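Local coordinates for protein AlkD2 (Streptococcus mutans, PDB 6M9M) that is of unknown function but belongs to the HEAT-like repeat family of DNA glycosylases and binds inosine-5'-monophosphate, at residues 72-75 with 76-80; 58-61 with 62-66; 182-185 with 186-189. All coordinates share one frame; numbering follows the deposited sequence.

How the contacts relate
Contacts 1 and 2 are two consecutive helix ends packed against each other: V79 of helix 69-79 meets V59 of helix 52-65, M75 lies on F62, and the F74 and F62 rings touch. Contact 2 is the buried one, almost wholly aromatic and aliphatic, with side-chain rings set over carbonyl oxygens of its own helix. Contact 1 is half buried; it adds a salt bridge on one flank and a CH-pi contact on another, and its last turn widens. Contact 3 stands apart, its nearest atoms about 24 Å from contact 1 and about 28 Å from contact 2, where a partly exposed helix end uses a tryptophan, a carboxylate and waters.

Contact 1 (72-75 with 76-80)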
ATOM      1  N   LEU A  72      12.817   2.467   2.702  1.00  8.23           N
ATOM      2  CA  LEU A  72      11.880   1.417   2.311  1.00  8.77           C
ATOM      3  C   LEU A  72      11.766   0.330   3.383  1.00  8.48           C
ATOM      4  O   LEU A  72      10.663  -0.146   3.668  1.00  9.21           O
ATOM      5  CB  LEU A  72      12.282   0.847   0.960  1.00  9.90           C
ATOM      6  CG  LEU A  72      11.345  -0.178   0.360  1.00 11.53           C
ATOM      7  CD1 LEU A  72       9.981   0.416   0.090  1.00 13.12           C
ATOM      8  CD2 LEU A  72      11.929  -0.782  -0.892  1.00 13.89           C
ATOM      9  N   ILE A  73      12.892  -0.067   4.000  1.00  8.52           N
ATOM     10  CA  ILE A  73      12.849  -1.041   5.091  1.00  8.72           C
ATOM     11  C   ILE A  73      12.065  -0.487   6.276  1.00  7.54           C
ATOM     12  O   ILE A  73      11.294  -1.207   6.916  1.00  8.65           O
ATOM     13  CB  ILE A  73      14.276  -1.459   5.502  1.00  9.82           C
ATOM     14  CG1 ILE A  73      14.923  -2.340   4.428  1.00 12.73           C
ATOM     15  CG2 ILE A  73      14.281  -2.146   6.863  1.00 10.49           C
ATOM     16  CD1 ILE A  73      16.427  -2.538   4.610  1.00 15.58           C
ATOM     17  N   PHE A  74      12.262   0.789   6.610  1.00  8.31           N
ATOM     18  CA  PHE A  74      11.502   1.377   7.713  1.00  8.34           C
ATOM     19  C   PHE A  74      10.000   1.364   7.423  1.00  8.14           C
ATOM     20  O   PHE A  74       9.189   1.069   8.311  1.00  8.05           O
ATOM     21  CB  PHE A  74      12.012   2.781   7.989  1.00  8.69           C
ATOM     22  CG  PHE A  74      11.494   3.397   9.256  1.00  8.98           C
ATOM     23  CD1 PHE A  74      12.145   3.194  10.454  1.00  9.09           C
ATOM     24  CD2 PHE A  74      10.366   4.191   9.246  1.00  8.96           C
ATOM     25  CE1 PHE A  74      11.683   3.771  11.629  1.00  9.68           C
ATOM     26  CE2 PHE A  74       9.901   4.776  10.424  1.00  9.65           C
ATOM     27  CZ  PHE A  74      10.566   4.566  11.610  1.00 10.13           C
ATOM     28  N   MET A  75       9.611   1.645   6.175  1.00  7.86           N
ATOM     29  CA  MET A  75       8.211   1.511   5.784  1.00  7.52           C
ATOM     30  C   MET A  75       7.720   0.080   5.981  1.00  8.16           C
ATOM     31  O   MET A  75       6.654  -0.160   6.566  1.00  8.91           O
ATOM     32  CB  MET A  75       8.049   1.908   4.314  1.00  8.32           C
ATOM     33  CG  MET A  75       8.216   3.380   3.990  1.00  9.14           C
ATOM     34  SD  MET A  75       8.412   3.726   2.231  1.00 10.11           S
ATOM     35  CE  MET A  75       6.992   2.902   1.530  1.00 11.12           C
ATOM     36  N   ARG A  76       8.489  -0.882   5.474  1.00  8.28           N
ATOM     37  CA  ARG A  76       8.094  -2.288   5.489  1.00  8.37           C
ATOM     38  C   ARG A  76       7.923  -2.810   6.903  1.00  8.50           C
ATOM     39  O   ARG A  76       6.964  -3.528   7.196  1.00  9.33           O
ATOM     40  CB  ARG A  76       9.166  -3.110   4.766  1.00  9.17           C
ATOM     41  CG  ARG A  76       8.822  -4.578   4.540  1.00  9.81           C
ATOM     42  CD  ARG A  76      10.014  -5.363   4.000  1.00 11.69           C
ATOM     43  NE  ARG A  76      11.038  -5.461   5.024  1.00 11.22           N
ATOM     44  CZ  ARG A  76      12.330  -5.674   4.818  1.00 13.88           C
ATOM     45  NH1 ARG A  76      12.800  -5.824   3.594  1.00 16.13           N
ATOM     46  NH2 ARG A  76      13.144  -5.723   5.855  1.00 14.94           N
ATOM     47  N   ASP A  77       8.851  -2.464   7.793  1.00  8.53           N
ATOM     48  CA  ASP A  77       8.943  -3.127   9.080  1.00  8.83           C
ATOM     49  C   ASP A  77       8.496  -2.284  10.264  1.00  8.37           C
ATOM     50  O   ASP A  77       8.169  -2.854  11.302  1.00  9.92           O
ATOM     51  CB  ASP A  77      10.389  -3.568   9.340  1.00 10.22           C
ATOM     52  CG  ASP A  77      10.838  -4.697   8.443  1.00 12.15           C
ATOM     53  OD1 ASP A  77       9.990  -5.312   7.755  1.00 12.90           O
ATOM     54  OD2 ASP A  77      12.056  -4.946   8.422  1.00 13.69           O
ATOM     55  N   GLU A  78       8.534  -0.957  10.167  1.00  8.21           N
ATOM     56  CA  GLU A  78       8.192  -0.090  11.283  1.00  8.17           C
ATOM     57  C   GLU A  78       6.892   0.673  11.076  1.00  8.15           C
ATOM     58  O   GLU A  78       6.042   0.649  11.958  1.00  9.12           O
ATOM     59  CB  GLU A  78       9.330   0.872  11.633  1.00  9.36           C
ATOM     60  CG  GLU A  78      10.680   0.208  11.791  1.00 10.50           C
ATOM     61  CD  GLU A  78      10.741  -0.851  12.882  1.00 10.97           C
ATOM     62  OE1 GLU A  78       9.857  -0.891  13.763  1.00 11.36           O
ATOM     63  OE2 GLU A  78      11.708  -1.633  12.860  1.00 13.64           O
ATOM     64  N   VAL A  79       6.694   1.321   9.922  1.00  8.22           N
ATOM     65  CA  VAL A  79       5.422   2.004   9.690  1.00  8.86           C
ATOM     66  C   VAL A  79       4.280   0.992   9.737  1.00  8.91           C
ATOM     67  O   VAL A  79       3.158   1.318  10.153  1.00  9.61           O
ATOM     68  CB  VAL A  79       5.457   2.802   8.371  1.00  8.71           C
ATOM     69  CG1 VAL A  79       4.102   3.448   8.128  1.00  9.39           C
ATOM     70  CG2 VAL A  79       6.563   3.850   8.409  1.00  9.16           C
ATOM     71  N   SER A  80       4.536  -0.240   9.286  1.00  8.17           N
ATOM     72  CA  SER A  80       3.539  -1.293   9.313  1.00  8.66           C
ATOM     73  C   SER A  80       3.044  -1.626  10.713  1.00  9.52           C
ATOM     74  O   SER A  80       1.988  -2.260  10.814  1.00  9.90           O
ATOM     75  CB  SER A  80       4.121  -2.533   8.654  1.00  8.86           C
ATOM     76  OG  SER A  80       5.307  -2.910   9.324  1.00  9.24           O
TER
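F74 O takes two backbone N-H groups at once, from E78 N at 2.8 Å and from V79 N at 3.0 Å. The first is the ordinary i to i+4 bond and the second an i to i+5 bond, the mark of a pi-type turn that widens the helix over 76-79. Beyond it S80 N reaches M75 O weakly, while S80 OG bonds R76 O at 2.8 Å from above the carbonyl plane.

The F74 side chain runs down the same turn. CG anti to the backbone N (chi1 -169°) sends the ring forward along the helix, one face against E78, whose CB stands 3.7 Å from the ring centroid in a CH-pi contact. E78 CG continues over the rim beside CD1 at 3.6 Å, and the E78 carboxylate goes on to a salt bridge with K81. V79 CG2 comes obliquely to the ring, 3.9 Å from F74 CD2.

On the flank toward helix 108-115 R76 bends at chi3 (68°) and grips its neighbour D77 side-on, NE to OD1 and NH2 to OD2. Both oxygens lie close to the guanidinium plane, but the two groups are not coplanar: OD1 is met from above the carboxylate plane, OD2 from its syn side with a tilt. I73 runs alongside both side chains, its CG2 3.9 Å from R76 NH2 and also near D77 OD2. R76 NH1 has a second carboxylate partner, E113.

L72, M75 and V79 face inward: L72 and M75 lie on W114 of helix 108-115, M75 and V79 on L91 of helix 85-102, and helix 52-65 covers another flank.

Contact 2 (58-61 with 62-66); sequences AVFL and FGYLS
Y64 folds back over F60 O in the last turns of helix 52-65, one of the antiparallel helices of this HEAT-like repeat fold. From Y64 CB, 3.6 Å from L61 O, the side chain turns with CG anti to its own carbonyl carbon (chi1 -56°), which carries the ring back toward the preceding turn. CG and CD2 come next, CD2 only 3.1 Å from F60 O; that oxygen sits over one ring face, displaced toward the rim, while it also accepts the Y64 N bond. Farther out CE2 touches F60 CB at 4.2 Å, and the tip OH comes obliquely to the F60 ring. Outside the turn, Y64 and F60 both pack on E24 and A27 of helix 21-32.

F62, two residues earlier and on another side of the helix, repeats the pattern: A58 O lies 3.4 Å above its ring plane, again toward the rim, and receives F62 N at 2.9 Å. V59 CG2 adds a looser apolar touch to F62 CD2. Two more N-H groups, of G63 and L65, continue the alpha-helical bonding to V59 O and L61 O. F62 then spans to I71 and V79 of helix 69-79 and to A43 of helix 36-47, so Y64 and F62 face different helices.

L65 closes the turn over L61 O, which its CG approaches to 3.2 Å, and just beyond it S66 OG bonds G63 O at 2.7 Å.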
ATOM      1  N   ALA A  58       4.483  12.235   7.187  1.00  9.63           N
ATOM      2  CA  ALA A  58       5.795  11.600   7.198  1.00 10.06           C
ATOM      3  C   ALA A  58       5.842  10.384   6.287  1.00  9.36           C
ATOM      4  O   ALA A  58       6.865  10.133   5.634  1.00  9.72           O
ATOM      5  CB  ALA A  58       6.158  11.187   8.623  1.00 10.54           C
ATOM      6  N   VAL A  59       4.768   9.592   6.269  1.00  9.01           N
ATOM      7  CA  VAL A  59       4.736   8.396   5.431  1.00  9.04           C
ATOM      8  C   VAL A  59       4.661   8.763   3.955  1.00  8.65           C
ATOM      9  O   VAL A  59       5.266   8.085   3.115  1.00  9.06           O
ATOM     10  CB  VAL A  59       3.639   7.425   5.897  1.00  8.77           C
ATOM     11  CG1 VAL A  59       3.575   6.207   5.001  1.00  8.66           C
ATOM     12  CG2 VAL A  59       3.903   7.006   7.350  1.00  9.11           C
ATOM     13  N   PHE A  60       3.946   9.839   3.603  1.00  9.39           N
ATOM     14  CA  PHE A  60       4.044  10.326   2.229  1.00  9.58           C
ATOM     15  C   PHE A  60       5.495  10.677   1.888  1.00 10.19           C
ATOM     16  O   PHE A  60       5.984  10.359   0.798  1.00  9.56           O
ATOM     17  CB  PHE A  60       3.115  11.525   1.968  1.00 10.57           C
ATOM     18  CG  PHE A  60       1.659  11.158   1.779  1.00 11.75           C
ATOM     19  CD1 PHE A  60       1.267  10.366   0.712  1.00 11.76           C
ATOM     20  CD2 PHE A  60       0.683  11.632   2.640  1.00 12.31           C
ATOM     21  CE1 PHE A  60      -0.073  10.034   0.528  1.00 12.81           C
ATOM     22  CE2 PHE A  60      -0.654  11.308   2.452  1.00 13.12           C
ATOM     23  CZ  PHE A  60      -1.031  10.513   1.392  1.00 12.85           C
ATOM     24  N   LEU A  61       6.198  11.367   2.798  1.00 10.64           N
ATOM     25  CA  LEU A  61       7.613  11.656   2.564  1.00 10.68           C
ATOM     26  C   LEU A  61       8.430  10.382   2.368  1.00  9.80           C
ATOM     27  O   LEU A  61       9.259  10.301   1.458  1.00 10.37           O
ATOM     28  CB  LEU A  61       8.204  12.485   3.699  1.00 11.11           C
ATOM     29  CG  LEU A  61       7.824  13.959   3.816  1.00 11.88           C
ATOM     30  CD1 LEU A  61       8.565  14.545   5.024  1.00 12.52           C
ATOM     31  CD2 LEU A  61       8.171  14.711   2.551  1.00 13.18           C
ATOM     32  N   PHE A  62       8.214   9.372   3.217  1.00  9.77           N
ATOM     33  CA  PHE A  62       8.930   8.117   3.049  1.00  8.97           C
ATOM     34  C   PHE A  62       8.708   7.564   1.639  1.00  9.02           C
ATOM     35  O   PHE A  62       9.645   7.102   0.989  1.00 10.42           O
ATOM     36  CB  PHE A  62       8.484   7.063   4.074  1.00  9.64           C
ATOM     37  CG  PHE A  62       8.892   7.336   5.511  1.00  9.58           C
ATOM     38  CD1 PHE A  62      10.103   7.951   5.851  1.00  9.74           C
ATOM     39  CD2 PHE A  62       8.063   6.919   6.547  1.00  9.72           C
ATOM     40  CE1 PHE A  62      10.451   8.145   7.202  1.00 10.54           C
ATOM     41  CE2 PHE A  62       8.399   7.126   7.867  1.00  9.74           C
ATOM     42  CZ  PHE A  62       9.585   7.742   8.200  1.00 10.16           C
ATOM     43  N   GLY A  63       7.457   7.586   1.158  1.00  9.00           N
ATOM     44  CA  GLY A  63       7.193   7.151  -0.201  1.00 10.05           C
ATOM     45  C   GLY A  63       8.030   7.877  -1.234  1.00  9.53           C
ATOM     46  O   GLY A  63       8.612   7.265  -2.138  1.00  9.98           O
ATOM     47  N   TYR A  64       8.100   9.209  -1.126  0.97  9.87           N
ATOM     48  CA  TYR A  64       8.897   9.971  -2.083  0.97 11.01           C
ATOM     49  C   TYR A  64      10.390   9.666  -1.968  0.97 11.13           C
ATOM     50  O   TYR A  64      11.124   9.792  -2.954  0.97 12.15           O
ATOM     51  CB  TYR A  64       8.649  11.476  -1.913  0.97 12.05           C
ATOM     52  CG  TYR A  64       7.196  11.877  -2.025  0.97 13.67           C
ATOM     53  CD1 TYR A  64       6.365  11.333  -2.986  0.97 17.02           C
ATOM     54  CD2 TYR A  64       6.644  12.768  -1.120  0.97 15.07           C
ATOM     55  CE1 TYR A  64       5.014  11.668  -3.035  0.97 18.86           C
ATOM     56  CE2 TYR A  64       5.323  13.130  -1.176  0.97 17.17           C
ATOM     57  CZ  TYR A  64       4.504  12.586  -2.122  0.97 18.85           C
ATOM     58  OH  TYR A  64       3.180  12.958  -2.126  0.97 23.23           O
ATOM     59  N   LEU A  65      10.849   9.291  -0.776  1.00 10.90           N
ATOM     60  CA  LEU A  65      12.249   9.044  -0.460  1.00 10.86           C
ATOM     61  C   LEU A  65      12.657   7.583  -0.604  1.00 10.24           C
ATOM     62  O   LEU A  65      13.822   7.243  -0.337  1.00 11.28           O
ATOM     63  CB  LEU A  65      12.500   9.443   0.992  1.00 11.00           C
ATOM     64  CG  LEU A  65      12.416  10.919   1.352  1.00 11.89           C
ATOM     65  CD1 LEU A  65      12.282  11.014   2.868  1.00 13.39           C
ATOM     66  CD2 LEU A  65      13.629  11.688   0.841  1.00 13.33           C
ATOM     67  N   SER A  66      11.742   6.724  -1.045  1.00 10.29           N
ATOM     68  CA  SER A  66      11.890   5.284  -0.906  1.00 10.64           C
ATOM     69  C   SER A  66      12.903   4.649  -1.849  1.00 11.78           C
ATOM     70  O   SER A  66      13.130   3.439  -1.713  1.00 11.58           O
ATOM     71  CB  SER A  66      10.525   4.609  -1.048  1.00 10.79           C
ATOM     72  OG  SER A  66       9.932   4.901  -2.287  1.00 12.00           O
TER

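Contact 3 (182-185 with 186-189); sequences IELK and NWKL
W187 lays one indole face against L184 and turns its N-H edge to E183. L184 CD2 stands over the six-membered ring, 3.6 Å from its centroid and close to the ring normal, a CH-pi contact made by a single methyl. At the edge NE1 gives a nearly straight bond of 2.8 Å to E183 OE2 (N-H...O 170°), leaving in the ring plane and meeting the oxygen on its anti side, somewhat out of the carboxylate plane. The carboxylate itself is turned 68° from the indole. E183 gets there because CG lies anti to the backbone N and the chain then bends at chi2 (64°), bringing the acid round to the indole edge.

The backbone beneath turns out of the helix. N186 N bonds E183 O at 3.2 Å and W187 N bonds L184 O at 3.0 Å, both i to i+3 and both from above the carbonyl plane, as the chain leaves regular alpha geometry. Two waters bridge the turn: one donates to L184 O and to W187 O, 2.8 Å each; the other donates to I182 O and, weakly, to N186 OD1.

The indole thus fills the corner where helix 177-185 passes into the loop before helix 192-201. It packs on I194 and V197 of helix 192-201 and A151 of helix 143-151, with K154 in a cation-pi contact, while L184 rests on Y198 of helix 192-201 and E183 on I147 of helix 143-151.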
ATOM      1  N   ILE A 182     -10.812 -18.204 -15.005  1.00 25.52           N
ATOM      2  CA  ILE A 182      -9.879 -19.325 -15.071  1.00 26.60           C
ATOM      3  C   ILE A 182      -9.171 -19.528 -13.738  1.00 25.47           C
ATOM      4  O   ILE A 182      -9.010 -20.661 -13.271  1.00 27.51           O
ATOM      5  CB  ILE A 182      -8.882 -19.113 -16.225  1.00 28.59           C
ATOM      6  CG1 ILE A 182      -9.588 -19.294 -17.568  1.00 29.83           C
ATOM      7  CG2 ILE A 182      -7.698 -20.069 -16.097  1.00 29.11           C
ATOM      8  CD1 ILE A 182      -8.785 -18.799 -18.738  1.00 30.79           C
ATOM      9  N   GLU A 183      -8.712 -18.443 -13.114  1.00 23.49           N
ATOM     10  CA  GLU A 183      -8.044 -18.572 -11.825  1.00 22.56           C
ATOM     11  C   GLU A 183      -8.982 -19.168 -10.779  1.00 23.04           C
ATOM     12  O   GLU A 183      -8.618 -20.114 -10.073  1.00 23.45           O
ATOM     13  CB  GLU A 183      -7.527 -17.203 -11.377  1.00 21.28           C
ATOM     14  CG  GLU A 183      -6.998 -17.164  -9.955  1.00 21.59           C
ATOM     15  CD  GLU A 183      -5.772 -18.026  -9.744  1.00 22.58           C
ATOM     16  OE1 GLU A 183      -4.958 -18.166 -10.686  1.00 24.58           O
ATOM     17  OE2 GLU A 183      -5.625 -18.562  -8.631  1.00 22.16           O
ATOM     18  N   LEU A 184     -10.196 -18.620 -10.666  1.00 22.54           N
ATOM     19  CA  LEU A 184     -11.113 -19.045  -9.611  1.00 23.30           C
ATOM     20  C   LEU A 184     -11.551 -20.490  -9.795  1.00 25.28           C
ATOM     21  O   LEU A 184     -11.764 -21.198  -8.806  1.00 25.15           O
ATOM     22  CB  LEU A 184     -12.338 -18.124  -9.560  1.00 23.21           C
ATOM     23  CG  LEU A 184     -12.073 -16.642  -9.273  1.00 24.05           C
ATOM     24  CD1 LEU A 184     -13.369 -15.841  -9.191  1.00 24.80           C
ATOM     25  CD2 LEU A 184     -11.276 -16.478  -7.993  1.00 23.96           C
ATOM     26  N   LYS A 185     -11.684 -20.946 -11.042  1.00 27.50           N
ATOM     27  CA  LYS A 185     -12.129 -22.312 -11.282  1.00 30.12           C
ATOM     28  C   LYS A 185     -11.176 -23.332 -10.680  1.00 30.23           C
ATOM     29  O   LYS A 185     -11.601 -24.448 -10.371  1.00 31.39           O
ATOM     30  CB  LYS A 185     -12.271 -22.548 -12.786  1.00 33.65           C
ATOM     31  CG  LYS A 185     -13.029 -23.816 -13.154  1.00 37.23           C
ATOM     32  CD  LYS A 185     -13.061 -23.999 -14.658  1.00 40.30           C
ATOM     33  CE  LYS A 185     -13.743 -25.299 -15.053  1.00 42.13           C
ATOM     34  NZ  LYS A 185     -13.558 -25.584 -16.504  1.00 43.50           N
ATOM     35  N   ASN A 186      -9.906 -22.970 -10.490  1.00 30.32           N
ATOM     36  CA  ASN A 186      -8.928 -23.897  -9.938  1.00 31.79           C
ATOM     37  C   ASN A 186      -8.945 -23.960  -8.414  1.00 28.28           C
ATOM     38  O   ASN A 186      -8.259 -24.815  -7.842  1.00 30.04           O
ATOM     39  CB  ASN A 186      -7.523 -23.508 -10.400  1.00 36.96           C
ATOM     40  CG  ASN A 186      -7.302 -23.760 -11.878  1.00 40.96           C
ATOM     41  OD1 ASN A 186      -7.776 -24.754 -12.424  1.00 41.86           O
ATOM     42  ND2 ASN A 186      -6.586 -22.854 -12.533  1.00 43.22           N
ATOM     43  N   TRP A 187      -9.699 -23.097  -7.743  1.00 23.36           N
ATOM     44  CA  TRP A 187      -9.673 -23.057  -6.290  1.00 21.12           C
ATOM     45  C   TRP A 187     -10.525 -24.181  -5.708  1.00 22.18           C
ATOM     46  O   TRP A 187     -11.631 -24.450  -6.181  1.00 23.49           O
ATOM     47  CB  TRP A 187     -10.230 -21.729  -5.791  1.00 18.88           C
ATOM     48  CG  TRP A 187      -9.385 -20.534  -6.094  1.00 17.11           C
ATOM     49  CD1 TRP A 187      -8.308 -20.464  -6.932  1.00 17.71           C
ATOM     50  CD2 TRP A 187      -9.569 -19.216  -5.566  1.00 15.08           C
ATOM     51  NE1 TRP A 187      -7.804 -19.183  -6.940  1.00 16.90           N
ATOM     52  CE2 TRP A 187      -8.563 -18.404  -6.110  1.00 15.36           C
ATOM     53  CE3 TRP A 187     -10.480 -18.645  -4.662  1.00 15.18           C
ATOM     54  CZ2 TRP A 187      -8.461 -17.051  -5.816  1.00 14.50           C
ATOM     55  CZ3 TRP A 187     -10.354 -17.309  -4.352  1.00 13.60           C
ATOM     56  CH2 TRP A 187      -9.359 -16.528  -4.930  1.00 14.01           C
ATOM     57  N   LYS A 188     -10.011 -24.816  -4.659  1.00 21.72           N
ATOM     58  CA  LYS A 188     -10.756 -25.794  -3.867  1.00 21.30           C
ATOM     59  C   LYS A 188     -11.288 -25.057  -2.638  1.00 18.72           C
ATOM     60  O   LYS A 188     -10.512 -24.655  -1.769  1.00 17.25           O
ATOM     61  CB  LYS A 188      -9.838 -26.948  -3.469  1.00 23.45           C
ATOM     62  CG  LYS A 188     -10.523 -28.027  -2.649  1.00 26.38           C
ATOM     63  CD  LYS A 188      -9.582 -29.185  -2.347  1.00 29.18           C
ATOM     64  CE  LYS A 188     -10.265 -30.213  -1.455  1.00 32.15           C
ATOM     65  NZ  LYS A 188      -9.365 -31.344  -1.086  1.00 34.28           N
ATOM     66  N   LEU A 189     -12.610 -24.883  -2.569  1.00 18.87           N
ATOM     67  CA  LEU A 189     -13.234 -23.949  -1.621  1.00 17.51           C
ATOM     68  C   LEU A 189     -13.520 -24.591  -0.260  1.00 17.02           C
ATOM     69  O   LEU A 189     -14.659 -24.710   0.198  1.00 19.33           O
ATOM     70  CB  LEU A 189     -14.512 -23.372  -2.212  1.00 17.70           C
ATOM     71  CG  LEU A 189     -14.316 -22.541  -3.469  1.00 18.09           C
ATOM     72  CD1 LEU A 189     -15.672 -22.005  -3.891  1.00 19.10           C
ATOM     73  CD2 LEU A 189     -13.344 -21.399  -3.269  1.00 17.35           C
TER
HETATM   74  O   HOH W   1      -8.949 -23.127 -14.522  1.00 42.62           O
HETATM   75  O   HOH W   2     -13.565 -22.932  -7.610  1.00 28.89           O